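Local coordinates for protein beta-lactamase (Klebsiella pneumoniae, PDB 6KBY) that probably hydrolyses beta-lactam antibiotics to substituted beta-amino acids as a class C serine beta-lactamase, and is captured here with AMP in its active-site pocket, at residues G43-Y48 with Y240-M245. Sequence-based numbering, arbitrary orientation.
Sequences GKNYIY and YVQANM
Two side-chain amides, those of N45 and Q242, join the edge strand 44-50 to the last turn of helix 234-244, with a water linking G43 to the same glutamine. Y240 opens the helical segment on the side turned from the strand, where its ring stacks on F76 and its OH hydrogen-bonds to T75 of helix 72-86, and V241 lies against I332 and F334 of strand 328-335. Q242 then reaches across to strand 44-50. Its CG lies beside the backbone N (chi1 -70°), anti to the carbonyl carbon, and the chain runs on extended, which carries the amide out to meet N45, arriving from the opposite direction. N45 ND2 donates to Q242 OE1 over 3.0 Å in a fairly straight bond (162° at the hydrogen). The acceptor lies almost in the plane of the N45 amide, whereas the donor stands well above the carbonyl plane of Q242, and the amide planes are 83° apart. N45 OD1 is bonded to T40 OG1 on strand 34-41, which also bonds K44 O, so the asparagine amide has partners at both ends. Q242 NE2 gives a hydrogen to a water 3.0 Å away, and that water donates to G43 O at 2.8 Å; NE2 also has a weak bond to Q247. N244 turns back on the helix: its ND2 bonds Y240 O at 2.9 Å and lies over the centre of the Y240 ring. The contact belongs to the structural packing of a helix on the large antiparallel sheet of the class C beta-lactamase fold, away from the AMP pocket. The link is thus polar and uncharged, giving the buried glutamine partners for both its oxygen and its nitrogen beside the exposed N45 at the start of the outermost strand.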
ATOM      1  N   GLY A  43      20.923  -3.681  -6.944  1.00 10.13           N
ATOM      2  CA  GLY A  43      20.805  -2.446  -7.691  1.00 12.29           C
ATOM      3  C   GLY A  43      20.238  -2.588  -9.084  1.00 12.00           C
ATOM      4  O   GLY A  43      20.194  -1.595  -9.819  1.00 14.06           O
ATOM      5  N   LYS A  44      19.798  -3.782  -9.466  1.00 10.08           N
ATOM      6  CA  LYS A  44      19.289  -4.061 -10.799  1.00 10.74           C
ATOM      7  C   LYS A  44      17.788  -4.295 -10.725  1.00  9.61           C
ATOM      8  O   LYS A  44      17.275  -4.834  -9.737  1.00 10.77           O
ATOM      9  CB  LYS A  44      19.937  -5.322 -11.379  1.00 11.54           C
ATOM     10  CG  LYS A  44      21.442  -5.396 -11.210  1.00 16.45           C
ATOM     11  CD  LYS A  44      22.137  -4.262 -11.926  1.00 17.76           C
ATOM     12  CE  LYS A  44      23.651  -4.438 -11.883  1.00 22.11           C
ATOM     13  NZ  LYS A  44      24.076  -5.729 -12.494  1.00 27.10           N
ATOM     14  N   ASN A  45      17.086  -3.906 -11.784  1.00  9.17           N
ATOM     15  CA  ASN A  45      15.633  -3.968 -11.826  1.00  9.35           C
ATOM     16  C   ASN A  45      15.191  -4.883 -12.955  1.00 10.36           C
ATOM     17  O   ASN A  45      15.702  -4.789 -14.078  1.00 12.36           O
ATOM     18  CB  ASN A  45      15.048  -2.571 -12.017  1.00 12.25           C
ATOM     19  CG  ASN A  45      15.324  -1.669 -10.832  1.00 11.55           C
ATOM     20  OD1 ASN A  45      15.478  -2.135  -9.702  1.00 12.76           O
ATOM     21  ND2 ASN A  45      15.385  -0.371 -11.081  1.00 16.40           N
ATOM     22  N   TYR A  46      14.240  -5.762 -12.653  1.00  8.38           N
ATOM     23  CA  TYR A  46      13.748  -6.746 -13.603  1.00  9.36           C
ATOM     24  C   TYR A  46      12.233  -6.667 -13.623  1.00  9.21           C
ATOM     25  O   TYR A  46      11.599  -6.671 -12.563  1.00 10.63           O
ATOM     26  CB  TYR A  46      14.181  -8.138 -13.158  1.00 11.70           C
ATOM     27  CG  TYR A  46      15.662  -8.242 -12.892  1.00 10.49           C
ATOM     28  CD1 TYR A  46      16.563  -8.344 -13.940  1.00 13.97           C
ATOM     29  CD2 TYR A  46      16.165  -8.242 -11.599  1.00 12.37           C
ATOM     30  CE1 TYR A  46      17.926  -8.440 -13.711  1.00 15.07           C
ATOM     31  CE2 TYR A  46      17.535  -8.338 -11.359  1.00 13.60           C
ATOM     32  CZ  TYR A  46      18.407  -8.437 -12.425  1.00 10.86           C
ATOM     33  OH  TYR A  46      19.767  -8.541 -12.229  1.00 12.90           O
ATOM     34  N   ILE A  47      11.654  -6.579 -14.814  1.00  8.77           N
ATOM     35  CA  ILE A  47      10.208  -6.472 -14.983  1.00  9.14           C
ATOM     36  C   ILE A  47       9.762  -7.627 -15.861  1.00  7.99           C
ATOM     37  O   ILE A  47      10.274  -7.787 -16.974  1.00  9.50           O
ATOM     38  CB  ILE A  47       9.815  -5.147 -15.663  1.00 11.67           C
ATOM     39  CG1 ILE A  47      10.506  -3.941 -15.018  1.00 15.64           C
ATOM     40  CG2 ILE A  47       8.290  -5.010 -15.701  1.00 13.17           C
ATOM     41  CD1 ILE A  47       9.951  -3.548 -13.691  1.00 16.22           C
ATOM     42  N   TYR A  48       8.792  -8.403 -15.386  1.00  8.47           N
ATOM     43  CA  TYR A  48       8.270  -9.553 -16.117  1.00  8.89           C
ATOM     44  C   TYR A  48       6.770  -9.376 -16.299  1.00  7.61           C
ATOM     45  O   TYR A  48       6.040  -9.190 -15.319  1.00  8.72           O
ATOM     46  CB  TYR A  48       8.584 -10.849 -15.367  1.00 10.28           C
ATOM     47  CG  TYR A  48      10.068 -11.007 -15.120  1.00 11.24           C
ATOM     48  CD1 TYR A  48      10.934 -11.262 -16.174  1.00 14.13           C
ATOM     49  CD2 TYR A  48      10.613 -10.872 -13.849  1.00 13.57           C
ATOM     50  CE1 TYR A  48      12.297 -11.390 -15.972  1.00 15.30           C
ATOM     51  CE2 TYR A  48      11.985 -11.002 -13.636  1.00 12.00           C
ATOM     52  CZ  TYR A  48      12.812 -11.262 -14.704  1.00 12.94           C
ATOM     53  OH  TYR A  48      14.171 -11.394 -14.509  1.00 14.28           O
ATOM     54  N   TYR A 240       9.183   3.229  -6.396  1.00  7.30           N
ATOM     55  CA  TYR A 240       8.723   3.543  -5.043  1.00  7.34           C
ATOM     56  C   TYR A 240       9.412   2.656  -4.018  1.00  7.07           C
ATOM     57  O   TYR A 240       9.814   3.125  -2.944  1.00  7.43           O
ATOM     58  CB  TYR A 240       7.217   3.320  -5.005  1.00  7.69           C
ATOM     59  CG  TYR A 240       6.433   3.664  -3.758  1.00  7.73           C
ATOM     60  CD1 TYR A 240       6.461   4.939  -3.200  1.00  8.26           C
ATOM     61  CD2 TYR A 240       5.568   2.729  -3.211  1.00  7.89           C
ATOM     62  CE1 TYR A 240       5.671   5.258  -2.105  1.00  9.06           C
ATOM     63  CE2 TYR A 240       4.780   3.033  -2.128  1.00  7.82           C
ATOM     64  CZ  TYR A 240       4.835   4.299  -1.578  1.00  7.64           C
ATOM     65  OH  TYR A 240       4.031   4.634  -0.509  1.00  8.93           O
ATOM     66  N   VAL A 241       9.555   1.368  -4.332  1.00  7.90           N
ATOM     67  CA  VAL A 241      10.256   0.451  -3.436  1.00  7.84           C
ATOM     68  C   VAL A 241      11.721   0.855  -3.290  1.00  7.85           C
ATOM     69  O   VAL A 241      12.261   0.911  -2.179  1.00  7.83           O
ATOM     70  CB  VAL A 241      10.088  -0.996  -3.934  1.00  9.01           C
ATOM     71  CG1 VAL A 241      11.046  -1.940  -3.216  1.00 11.22           C
ATOM     72  CG2 VAL A 241       8.642  -1.447  -3.755  1.00  9.94           C
ATOM     73  N   GLN A 242      12.387   1.151  -4.412  1.00  7.89           N
ATOM     74  CA  GLN A 242      13.777   1.592  -4.342  1.00  8.37           C
ATOM     75  C   GLN A 242      13.917   2.876  -3.538  1.00  8.13           C
ATOM     76  O   GLN A 242      14.875   3.034  -2.769  1.00  8.22           O
ATOM     77  CB  GLN A 242      14.348   1.780  -5.748  1.00  9.44           C
ATOM     78  CG  GLN A 242      14.555   0.493  -6.509  1.00  9.89           C
ATOM     79  CD  GLN A 242      15.663   0.634  -7.525  1.00 11.72           C
ATOM     80  OE1 GLN A 242      15.470   1.227  -8.586  1.00 12.73           O
ATOM     81  NE2 GLN A 242      16.842   0.122  -7.193  1.00 13.54           N
ATOM     82  N   ALA A 243      12.997   3.820  -3.730  1.00  8.07           N
ATOM     83  CA  ALA A 243      13.043   5.063  -2.964  1.00  8.73           C
ATOM     84  C   ALA A 243      12.890   4.787  -1.473  1.00  7.68           C
ATOM     85  O   ALA A 243      13.553   5.418  -0.634  1.00  8.30           O
ATOM     86  CB  ALA A 243      11.937   6.001  -3.450  1.00  9.56           C
ATOM     87  N   ASN A 244      12.009   3.846  -1.125  1.00  7.60           N
ATOM     88  CA  ASN A 244      11.841   3.412   0.255  1.00  7.98           C
ATOM     89  C   ASN A 244      13.080   2.724   0.814  1.00  8.14           C
ATOM     90  O   ASN A 244      13.196   2.606   2.038  1.00 10.25           O
ATOM     91  CB  ASN A 244      10.605   2.514   0.391  1.00  7.48           C
ATOM     92  CG  ASN A 244       9.344   3.313   0.653  1.00  7.35           C
ATOM     93  OD1 ASN A 244       9.112   3.759   1.779  1.00  7.86           O
ATOM     94  ND2 ASN A 244       8.530   3.521  -0.385  1.00  7.42           N
ATOM     95  N   MET A 245      14.010   2.292  -0.036  1.00  8.03           N
ATOM     96  CA  MET A 245      15.285   1.743   0.408  1.00  7.87           C
ATOM     97  C   MET A 245      16.442   2.708   0.190  1.00  8.84           C
ATOM     98  O   MET A 245      17.606   2.306   0.297  1.00 10.58           O
ATOM     99  CB  MET A 245      15.546   0.391  -0.256  1.00  8.13           C
ATOM    100  CG  MET A 245      14.497  -0.643   0.120  1.00  8.77           C
ATOM    101  SD  MET A 245      14.906  -2.336  -0.353  1.00  8.22           S
ATOM    102  CE  MET A 245      14.724  -2.272  -2.128  1.00 11.06           C
TER
HETATM  103  O   HOH W   1      19.445   0.787  -8.479  1.00 19.50           O